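PDB 6TTD: multicopper oxidase from Aquifex aeolicus, which probably oxidises metal ions and organic substrates at a mononuclear copper site and passes the electrons to a trinuclear copper cluster that reduces dioxygen to water. Local coordinates for residues A[70-75]-A[233-238]; A[159-164]-A[513-518]; A[225-230]-A[354-359]; A[260-265]-A[292-297]. One frame throughout, in Å; residues are numbered along the deposited sequence.

Contact 1: A[70-75]-A[233-238]; sequences TTLEVI and VNLTPN
A type I' beta turn, V233 to T236, sets L235 and the proline after it against L72, V74 and I75, where the chain runs off the end of strand 63-72. In a three-domain multicopper oxidase this probably corresponds to a surface junction between the first and second cupredoxin-like domains. V74 lies at its middle, with its two methyls doing different work. With CG1 trans to the backbone N (chi1 178°), that methyl comes within 3.6 Å of L235 O, while CG2 lies 4.3 Å from L235 CD1. The same leucine methyl also touches L72, CD1 to CD1 at 4.2 Å, the two side chains crossing at about a right angle. M82 of strand 80-87 lies against L72, V74 and L235 and completes this apolar patch. Further along, the P237 ring carbons press on the backbone of V74: P237 CD and CG are both 3.4 Å from V74 O. I75, whose CB points off elsewhere, bends its CD1 back to 4.4 Å from P237 CG. No direct hydrogen bond joins the segments, and water fills in between the carbonyls. One water donates to V74 O at 3.3 Å and to L235 O at 3.2 Å, and a second links E73 O to L235 O, weakly at the latter; both have more acceptors nearby than protons to give, so these bonds need not all exist together. Adhesion therefore rests on a few methyl and ring carbons, with water lying among the E73, V74 and L235 carbonyls, the chemistry of a modest, wetted interface that gains little from directional bonds.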
# COMPACT_ATOMS: atom_id res chain seq x y z
N THR A 70 5.85 -21.64 -5.63
CA THR A 70 7.22 -22.07 -5.83
C THR A 70 7.77 -22.34 -4.44
O THR A 70 7.04 -22.24 -3.45
CB THR A 70 8.02 -21.02 -6.64
OG1 THR A 70 9.24 -21.60 -7.09
CG2 THR A 70 8.33 -19.74 -5.82
N THR A 71 9.07 -22.61 -4.36
CA THR A 71 9.78 -22.77 -3.10
C THR A 71 10.89 -21.74 -3.03
O THR A 71 11.68 -21.62 -3.98
CB THR A 71 10.39 -24.16 -2.99
OG1 THR A 71 9.33 -25.11 -2.84
CG2 THR A 71 11.34 -24.23 -1.81
N LEU A 72 10.96 -21.02 -1.91
CA LEU A 72 11.92 -19.94 -1.75
C LEU A 72 12.69 -20.16 -0.46
O LEU A 72 12.19 -20.77 0.48
CB LEU A 72 11.21 -18.57 -1.74
CG LEU A 72 10.39 -18.17 -2.96
CD1 LEU A 72 9.64 -16.90 -2.60
CD2 LEU A 72 11.33 -17.84 -4.09
N GLU A 73 13.90 -19.66 -0.43
CA GLU A 73 14.67 -19.68 0.81
C GLU A 73 14.48 -18.33 1.46
O GLU A 73 15.09 -17.34 1.03
CB GLU A 73 16.15 -19.94 0.58
CG GLU A 73 16.92 -19.84 1.93
CD GLU A 73 18.42 -20.16 1.77
OE1 GLU A 73 19.00 -19.79 0.74
OE2 GLU A 73 19.00 -20.81 2.66
N VAL A 74 13.61 -18.28 2.48
CA VAL A 74 13.33 -17.04 3.20
C VAL A 74 14.09 -17.03 4.53
O VAL A 74 14.81 -16.08 4.83
CB VAL A 74 11.81 -16.86 3.45
CG1 VAL A 74 11.54 -15.58 4.26
CG2 VAL A 74 11.07 -16.85 2.10
N ILE A 75 13.88 -18.07 5.34
CA ILE A 75 14.70 -18.33 6.52
C ILE A 75 15.94 -19.08 6.06
O ILE A 75 15.81 -20.10 5.37
CB ILE A 75 13.93 -19.16 7.57
CG1 ILE A 75 12.53 -18.59 7.93
CG2 ILE A 75 14.78 -19.37 8.81
CD1 ILE A 75 12.46 -17.14 8.22
N VAL A 233 11.68 -7.46 5.62
CA VAL A 233 11.70 -6.34 4.68
C VAL A 233 12.14 -6.97 3.36
O VAL A 233 13.17 -7.66 3.31
CB VAL A 233 12.63 -5.19 5.10
CG1 VAL A 233 12.56 -4.00 4.08
CG2 VAL A 233 12.31 -4.74 6.51
N ASN A 234 11.32 -6.80 2.34
CA ASN A 234 11.58 -7.44 1.06
C ASN A 234 11.86 -8.93 1.23
O ASN A 234 12.78 -9.46 0.61
CB ASN A 234 12.76 -6.75 0.33
CG ASN A 234 12.53 -5.22 0.14
OD1 ASN A 234 11.37 -4.75 0.16
ND2 ASN A 234 13.60 -4.48 -0.12
N LEU A 235 11.04 -9.59 2.05
CA LEU A 235 11.13 -11.02 2.32
C LEU A 235 12.49 -11.40 2.93
O LEU A 235 12.94 -12.55 2.79
CB LEU A 235 10.86 -11.84 1.06
CG LEU A 235 9.46 -12.32 0.78
CD1 LEU A 235 9.54 -13.49 -0.18
CD2 LEU A 235 8.73 -12.78 2.01
N THR A 236 13.14 -10.43 3.58
CA THR A 236 14.43 -10.64 4.23
C THR A 236 14.21 -10.52 5.72
O THR A 236 13.75 -9.47 6.18
CB THR A 236 15.47 -9.60 3.81
OG1 THR A 236 15.43 -9.35 2.41
CG2 THR A 236 16.84 -10.11 4.17
N PRO A 237 14.53 -11.55 6.49
CA PRO A 237 14.40 -11.46 7.94
C PRO A 237 15.62 -10.79 8.54
O PRO A 237 16.73 -10.86 7.99
CB PRO A 237 14.29 -12.94 8.36
CG PRO A 237 15.04 -13.69 7.29
CD PRO A 237 14.91 -12.90 6.02
N ASN A 238 15.43 -10.10 9.66
CA ASN A 238 16.51 -9.49 10.43
C ASN A 238 17.55 -8.78 9.53
O ASN A 238 18.75 -9.09 9.59
CB ASN A 238 17.19 -10.55 11.30
CG ASN A 238 18.17 -9.95 12.35
OD1 ASN A 238 18.13 -8.72 12.64
ND2 ASN A 238 19.02 -10.82 12.97
O HOH W 1 14.12 -14.39 0.13
O HOH W 2 15.71 -14.09 2.40

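Contact 2: A[159-164]-A[513-518]. With CU (copper (II) ion), chain C; CU (copper (II) ion), chain F; CU (copper (II) ion), chain D.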
# COMPACT_ATOMS: atom_id res chain seq x y z
N HIS A 159 -1.49 -6.38 -5.95
CA HIS A 159 -1.74 -7.52 -5.09
C HIS A 159 -3.09 -8.14 -5.47
O HIS A 159 -3.89 -7.48 -6.15
CB HIS A 159 -1.71 -7.11 -3.61
CG HIS A 159 -2.83 -6.22 -3.18
ND1 HIS A 159 -4.13 -6.67 -3.06
CD2 HIS A 159 -2.85 -4.91 -2.79
CE1 HIS A 159 -4.91 -5.68 -2.64
NE2 HIS A 159 -4.16 -4.61 -2.45
N PRO A 160 -3.38 -9.38 -5.04
CA PRO A 160 -4.64 -10.03 -5.44
C PRO A 160 -5.85 -9.44 -4.71
O PRO A 160 -5.74 -8.79 -3.66
CB PRO A 160 -4.45 -11.50 -5.02
CG PRO A 160 -3.46 -11.40 -3.86
CD PRO A 160 -2.52 -10.26 -4.23
N HIS A 161 -7.04 -9.72 -5.25
CA HIS A 161 -8.26 -9.15 -4.66
C HIS A 161 -9.45 -10.12 -4.71
O HIS A 161 -10.58 -9.66 -4.91
CB HIS A 161 -8.58 -7.83 -5.41
CG HIS A 161 -9.08 -6.74 -4.51
ND1 HIS A 161 -10.29 -6.80 -3.85
CD2 HIS A 161 -8.54 -5.53 -4.18
CE1 HIS A 161 -10.45 -5.70 -3.13
NE2 HIS A 161 -9.42 -4.90 -3.33
N PRO A 162 -9.27 -11.45 -4.61
CA PRO A 162 -10.46 -12.34 -4.65
C PRO A 162 -11.34 -12.12 -3.43
O PRO A 162 -10.85 -11.87 -2.32
CB PRO A 162 -9.87 -13.75 -4.63
CG PRO A 162 -8.62 -13.60 -3.79
CD PRO A 162 -8.05 -12.25 -4.35
N HIS A 163 -12.65 -12.21 -3.63
CA HIS A 163 -13.63 -12.31 -2.53
C HIS A 163 -13.17 -13.28 -1.46
O HIS A 163 -12.85 -14.43 -1.77
CB HIS A 163 -14.94 -12.81 -3.14
CG HIS A 163 -16.06 -12.95 -2.17
ND1 HIS A 163 -17.20 -13.66 -2.47
CD2 HIS A 163 -16.23 -12.46 -0.92
CE1 HIS A 163 -18.04 -13.59 -1.45
NE2 HIS A 163 -17.47 -12.87 -0.49
N GLY A 164 -13.08 -12.82 -0.22
CA GLY A 164 -12.85 -13.66 0.94
C GLY A 164 -11.48 -14.29 1.07
O GLY A 164 -11.20 -14.95 2.08
N GLU A 513 -7.98 -9.36 6.69
CA GLU A 513 -9.01 -10.22 7.29
C GLU A 513 -10.37 -9.51 7.42
O GLU A 513 -11.42 -10.15 7.27
CB GLU A 513 -8.56 -10.71 8.66
CG GLU A 513 -7.41 -11.80 8.63
CD GLU A 513 -6.08 -11.25 8.10
OE1 GLU A 513 -5.73 -10.07 8.42
OE2 GLU A 513 -5.38 -11.98 7.36
N HIS A 514 -10.37 -8.18 7.69
CA HIS A 514 -11.64 -7.45 7.68
C HIS A 514 -12.22 -7.43 6.28
O HIS A 514 -13.41 -7.69 6.09
CB HIS A 514 -11.45 -6.01 8.16
CG HIS A 514 -11.02 -5.94 9.59
ND1 HIS A 514 -10.86 -4.75 10.27
CD2 HIS A 514 -10.72 -6.92 10.47
CE1 HIS A 514 -10.48 -5.00 11.51
NE2 HIS A 514 -10.39 -6.31 11.66
N HIS A 515 -11.40 -7.08 5.29
CA HIS A 515 -11.83 -7.18 3.90
C HIS A 515 -12.42 -8.56 3.63
O HIS A 515 -13.55 -8.67 3.14
CB HIS A 515 -10.66 -6.90 2.93
CG HIS A 515 -10.92 -7.34 1.52
ND1 HIS A 515 -10.80 -8.65 1.12
CD2 HIS A 515 -11.33 -6.64 0.44
CE1 HIS A 515 -11.12 -8.75 -0.16
NE2 HIS A 515 -11.45 -7.54 -0.60
N ASP A 516 -11.69 -9.63 4.00
CA ASP A 516 -12.20 -10.96 3.68
C ASP A 516 -13.51 -11.25 4.39
O ASP A 516 -14.30 -12.06 3.91
CB ASP A 516 -11.17 -12.04 4.02
CG ASP A 516 -9.97 -12.02 3.08
OD1 ASP A 516 -10.05 -11.39 1.99
OD2 ASP A 516 -8.94 -12.67 3.39
N GLU A 517 -13.73 -10.68 5.57
CA GLU A 517 -14.97 -10.97 6.27
C GLU A 517 -16.12 -10.13 5.77
O GLU A 517 -17.21 -10.22 6.32
CB GLU A 517 -14.84 -10.75 7.77
CG GLU A 517 -13.97 -11.80 8.42
CD GLU A 517 -13.35 -11.34 9.73
OE1 GLU A 517 -12.47 -12.08 10.26
OE2 GLU A 517 -13.71 -10.23 10.20
N GLY A 518 -15.86 -9.26 4.80
CA GLY A 518 -16.91 -8.49 4.19
C GLY A 518 -16.95 -7.04 4.56
O GLY A 518 -17.95 -6.38 4.26
CU CU C . -11.04 -2.94 9.49
CU CU F . -4.42 -2.78 -1.55
CU CU D . -9.23 -3.03 -2.66
O HOH W 3 -16.94 -11.20 2.30
O HOH W 4 -14.27 -10.47 0.61
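H161 and H515 meet ring to ring, H161 CE1 lying 3.3 Å from H515 NE2 with the planes 80° apart, an oblique approach. The other van der Waals contacts involve backbone: P162 O sits at the edge of the H515 ring, near its plane, and the D516 carboxylate packs against the G164 carbonyl, D516 CG 3.3 Å from G164 O. Among hydrogen bonds within the segments, H515 ND1 donates to D516 OD1 (3.0 Å, 151°) in its own ring plane, on the oxygen's anti side but 32° out of the carboxylate plane, and D516 OD2 accepts from G167 N. H159 ND1 donates to P160 O at 2.7 Å, close to the ring plane, which probably helps fix the ring's rotation. Water spans the gap, taking the G164 N-H at 2.8 Å and donating to H515 O. Each segment binds copper, though no ion is shared: H159 NE2 and H161 NE2 (the latter at 2.0 Å) hold the two type 3 ions, whereas H514 ND1 joins H451 and C509 at the type 1 ion. Helix 512-516, closed by a Schellman motif at G518, follows strand 503-509 and packs beside strand 154-160, with T166 and Q169 of helix 166-171 touching H515 and P162.

Contact 3: A[225-230]-A[354-359]; sequences GFWGDT and GMADNS
W227 and A356 form the tight part of this meeting of two irregular loops, together with M355 CG, which lies 3.3 Å from G225 O and 3.8 Å from W227 CD1. A356 lies over one face of the indole, its CA 3.6 Å from the centroid of the five-membered ring and 14° off the normal, a CH-pi contact, while A356 CB reaches W227 CE2 at 3.5 Å. D357 N continues over the same face toward the rim, and D357 O approaches W227 CZ3 at 3.3 Å. The indole NE1 donates to M224 O. The looser side is the methyl end of M355, whose chain runs past W227 in the opposite direction and bends at its last torsion (chi3 -60°), bringing CE to 4.1 Å from F226 CD1, with SD in an oblique Met-aromatic contact. Here a water replaces direct bonding, donating to G225 O at 2.8 Å and accepting from M355 N. D357 OD1 takes the S359 N-H in an Asx turn, and OD2 forms a salt bridge with R259. The contact joins the loop between strands 200-208 and 230-233 to the end of the methionine-rich loop before strand 361-370; F226 lies edge-to-face on Y171 of helix 166-171.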
# COMPACT_ATOMS: atom_id res chain seq x y z
N GLY A 225 -7.47 -9.15 12.75
CA GLY A 225 -6.68 -9.58 11.61
C GLY A 225 -5.50 -10.44 12.04
O GLY A 225 -5.32 -10.80 13.23
N PHE A 226 -4.64 -10.73 11.07
CA PHE A 226 -3.49 -11.64 11.27
C PHE A 226 -2.24 -10.86 11.68
O PHE A 226 -1.86 -9.91 11.00
CB PHE A 226 -3.15 -12.47 10.03
CG PHE A 226 -1.86 -13.28 10.20
CD1 PHE A 226 -1.88 -14.52 10.84
CD2 PHE A 226 -0.63 -12.74 9.82
CE1 PHE A 226 -0.70 -15.22 11.04
CE2 PHE A 226 0.56 -13.44 10.04
CZ PHE A 226 0.53 -14.67 10.62
N TRP A 227 -1.55 -11.32 12.73
CA TRP A 227 -0.34 -10.68 13.20
C TRP A 227 0.76 -11.72 13.28
O TRP A 227 0.58 -12.76 13.94
CB TRP A 227 -0.59 -10.04 14.58
CG TRP A 227 -1.59 -8.92 14.53
CD1 TRP A 227 -2.90 -9.00 14.13
CD2 TRP A 227 -1.36 -7.53 14.86
NE1 TRP A 227 -3.48 -7.76 14.17
CE2 TRP A 227 -2.57 -6.84 14.63
CE3 TRP A 227 -0.24 -6.80 15.32
CZ2 TRP A 227 -2.71 -5.45 14.87
CZ3 TRP A 227 -0.39 -5.42 15.56
CH2 TRP A 227 -1.60 -4.77 15.33
N GLY A 228 1.91 -11.43 12.68
CA GLY A 228 3.00 -12.38 12.61
C GLY A 228 4.08 -12.12 13.64
O GLY A 228 4.21 -11.02 14.19
N ASP A 229 4.90 -13.13 13.89
CA ASP A 229 5.92 -12.91 14.90
C ASP A 229 7.30 -12.59 14.32
O ASP A 229 8.18 -12.19 15.07
CB ASP A 229 5.96 -14.10 15.90
CG ASP A 229 6.26 -15.43 15.26
OD1 ASP A 229 6.81 -15.44 14.12
OD2 ASP A 229 5.98 -16.46 15.91
N THR A 230 7.45 -12.60 13.00
CA THR A 230 8.71 -12.32 12.31
C THR A 230 8.56 -11.17 11.34
O THR A 230 7.69 -11.21 10.45
CB THR A 230 9.16 -13.58 11.56
OG1 THR A 230 9.30 -14.64 12.51
CG2 THR A 230 10.48 -13.40 10.83
N GLY A 354 -8.53 -11.49 19.82
CA GLY A 354 -7.63 -11.07 18.75
C GLY A 354 -6.21 -11.54 19.00
O GLY A 354 -5.88 -12.05 20.06
N MET A 355 -5.38 -11.42 17.97
CA MET A 355 -3.96 -11.77 18.07
C MET A 355 -3.02 -10.55 17.99
O MET A 355 -1.81 -10.71 17.77
CB MET A 355 -3.62 -12.84 17.03
CG MET A 355 -3.66 -12.41 15.63
SD MET A 355 -3.71 -13.88 14.55
CE MET A 355 -2.21 -14.83 14.91
N ALA A 356 -3.56 -9.33 18.15
CA ALA A 356 -2.77 -8.10 18.01
C ALA A 356 -1.81 -7.90 19.17
O ALA A 356 -1.99 -8.42 20.28
CB ALA A 356 -3.68 -6.88 17.94
N ASP A 357 -0.77 -7.13 18.92
CA ASP A 357 0.09 -6.67 20.00
C ASP A 357 0.39 -5.19 19.76
O ASP A 357 0.03 -4.61 18.73
CB ASP A 357 1.38 -7.46 20.10
CG ASP A 357 2.27 -7.26 18.90
OD1 ASP A 357 2.99 -6.23 18.90
OD2 ASP A 357 2.21 -8.08 17.94
N ASN A 358 1.02 -4.58 20.75
CA ASN A 358 1.36 -3.16 20.72
C ASN A 358 2.83 -3.01 21.10
O ASN A 358 3.22 -2.08 21.81
CB ASN A 358 0.45 -2.35 21.67
CG ASN A 358 0.48 -0.83 21.43
OD1 ASN A 358 0.68 -0.32 20.32
ND2 ASN A 358 0.32 -0.10 22.51
N SER A 359 3.64 -3.97 20.67
CA SER A 359 5.01 -3.99 21.14
C SER A 359 5.93 -3.17 20.23
O SER A 359 5.58 -2.79 19.11
CB SER A 359 5.51 -5.42 21.26
OG SER A 359 5.22 -6.07 20.05
O HOH W 5 -6.88 -10.93 15.53

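Contact 4: A[260-265]-A[292-297]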
# COMPACT_ATOMS: atom_id res chain seq x y z
N PRO A 260 0.05 -2.36 11.83
CA PRO A 260 0.60 -1.05 11.47
C PRO A 260 1.94 -0.86 12.15
O PRO A 260 2.23 -1.52 13.14
CB PRO A 260 -0.45 -0.08 12.03
CG PRO A 260 -0.85 -0.75 13.39
CD PRO A 260 -0.74 -2.29 13.10
N TYR A 261 2.78 0.04 11.59
CA TYR A 261 4.13 0.32 12.11
C TYR A 261 4.22 1.80 12.47
O TYR A 261 3.73 2.66 11.73
CB TYR A 261 5.25 -0.04 11.07
CG TYR A 261 5.17 -1.48 10.64
CD1 TYR A 261 4.37 -1.86 9.56
CD2 TYR A 261 5.77 -2.47 11.39
CE1 TYR A 261 4.22 -3.19 9.22
CE2 TYR A 261 5.64 -3.83 11.04
CZ TYR A 261 4.87 -4.17 9.94
OH TYR A 261 4.71 -5.48 9.60
N ARG A 262 4.87 2.10 13.60
CA ARG A 262 5.23 3.47 13.98
C ARG A 262 6.75 3.51 13.93
O ARG A 262 7.41 3.06 14.88
CB ARG A 262 4.68 3.86 15.34
CG ARG A 262 4.92 5.34 15.64
CD ARG A 262 4.37 5.72 17.05
NE ARG A 262 2.92 5.52 17.10
CZ ARG A 262 2.02 6.38 16.63
NH1 ARG A 262 2.40 7.53 16.05
NH2 ARG A 262 0.71 6.10 16.70
N LEU A 263 7.32 3.98 12.79
CA LEU A 263 8.73 3.80 12.48
C LEU A 263 9.55 5.04 12.78
O LEU A 263 9.17 6.16 12.39
CB LEU A 263 8.93 3.44 11.01
CG LEU A 263 8.24 2.13 10.55
CD1 LEU A 263 8.27 2.07 8.97
CD2 LEU A 263 8.91 0.93 11.21
N ALA A 264 10.71 4.82 13.40
CA ALA A 264 11.71 5.87 13.64
C ALA A 264 13.07 5.31 13.26
O ALA A 264 13.26 4.09 13.16
CB ALA A 264 11.70 6.34 15.11
N LEU A 265 14.04 6.22 13.11
CA LEU A 265 15.44 5.86 12.86
C LEU A 265 16.26 6.20 14.09
O LEU A 265 16.42 7.39 14.41
CB LEU A 265 16.00 6.58 11.63
CG LEU A 265 15.32 6.14 10.34
CD1 LEU A 265 15.52 7.24 9.25
CD2 LEU A 265 15.90 4.80 9.90
N GLU A 292 9.14 10.40 13.14
CA GLU A 292 8.53 9.07 13.04
C GLU A 292 7.47 9.11 11.96
O GLU A 292 6.97 10.19 11.63
CB GLU A 292 7.90 8.59 14.37
CG GLU A 292 6.72 9.40 14.78
CD GLU A 292 6.10 8.91 16.10
OE1 GLU A 292 4.87 9.02 16.26
OE2 GLU A 292 6.84 8.43 16.98
N ILE A 293 7.09 7.92 11.44
CA ILE A 293 5.92 7.80 10.56
C ILE A 293 5.08 6.60 10.98
O ILE A 293 5.61 5.55 11.35
CB ILE A 293 6.30 7.67 9.08
CG1 ILE A 293 7.27 6.52 8.86
CG2 ILE A 293 6.88 8.97 8.54
CD1 ILE A 293 7.55 6.28 7.38
N LEU A 294 3.76 6.78 10.88
CA LEU A 294 2.77 5.76 11.16
C LEU A 294 2.28 5.24 9.81
O LEU A 294 1.82 6.02 8.98
CB LEU A 294 1.63 6.34 11.99
CG LEU A 294 0.57 5.36 12.54
CD1 LEU A 294 1.17 4.37 13.57
CD2 LEU A 294 -0.64 6.05 13.19
N VAL A 295 2.42 3.94 9.58
CA VAL A 295 2.13 3.37 8.27
C VAL A 295 1.25 2.14 8.45
O VAL A 295 1.71 1.13 9.02
CB VAL A 295 3.42 2.98 7.52
CG1 VAL A 295 3.13 2.70 6.05
CG2 VAL A 295 4.44 4.07 7.72
N ALA A 296 -0.01 2.19 7.91
CA ALA A 296 -0.89 1.04 8.02
C ALA A 296 -0.91 0.25 6.72
O ALA A 296 -0.47 0.76 5.67
CB ALA A 296 -2.32 1.50 8.36
N PRO A 297 -1.40 -0.98 6.76
CA PRO A 297 -1.56 -1.76 5.52
C PRO A 297 -2.27 -0.94 4.45
O PRO A 297 -3.28 -0.30 4.73
CB PRO A 297 -2.40 -2.96 5.95
CG PRO A 297 -2.12 -3.13 7.44
CD PRO A 297 -1.95 -1.71 7.95
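R262 and L294 form the main bump and hollow here: L294 CD1 pushes against one face of the guanidinium, 3.6 Å from R262 NH2. The arginine curls over the leucine because its chain bends at chi3 (-62°), and at the rim of the group R262 NH1 bonds E292 OE1 at 2.9 Å, part of a salt bridge that meets the carboxylate from above its plane. E292 comes up extended beyond CG, its carboxylate also lying along R262 CG and CD; its other oxygen pairs with R271, while R262 NE and NH2 bond P322 O and H323 O. On the opposite face of the sheet the fit is smoother. L263 CB rests on I293 CG1 at 4.1 Å, and L263 CD1 also comes 4.5 Å from V295 CG2, a looser touch. At the end of the pairing P260 CB fits against A296 CA at 4.2 Å. Beneath these shapes runs an antiparallel pairing whose hydrogen-bonded pairs are Y261 with V295 and L263 with I293, the shortest bond being L263 N to I293 O (2.7 Å). The short strand segments run 148° apart in direction, some 32° from exactly antiparallel, the usual sheet twist. In the sheet, strand 261-267 pairs with 293-295, 315-321 and 270-279, and I252 of strand 247-254 packs on both L263 and I293.

In the fold
Contact 2 supplies one ligand to each of three copper ions, and contact 3 leans on it: E513 OE1 and F226 N are 2.9 Å apart, a probable hydrogen bond, and G225 lies about 8 Å from the type 1 copper bound by H514. Contact 3 in turn abuts contact 4, W227 CH2 lying 3.4 Å from P260 CD. At that same end of contact 4, P297 comes within about 8 Å of the type 3 copper bound by H159, though contacts 2 and 4 do not touch. Contact 1 is the outlying one, its centre about 24 Å from that of contact 2; its segment 233-238 comes just after 225-230, joined through strand 230-233.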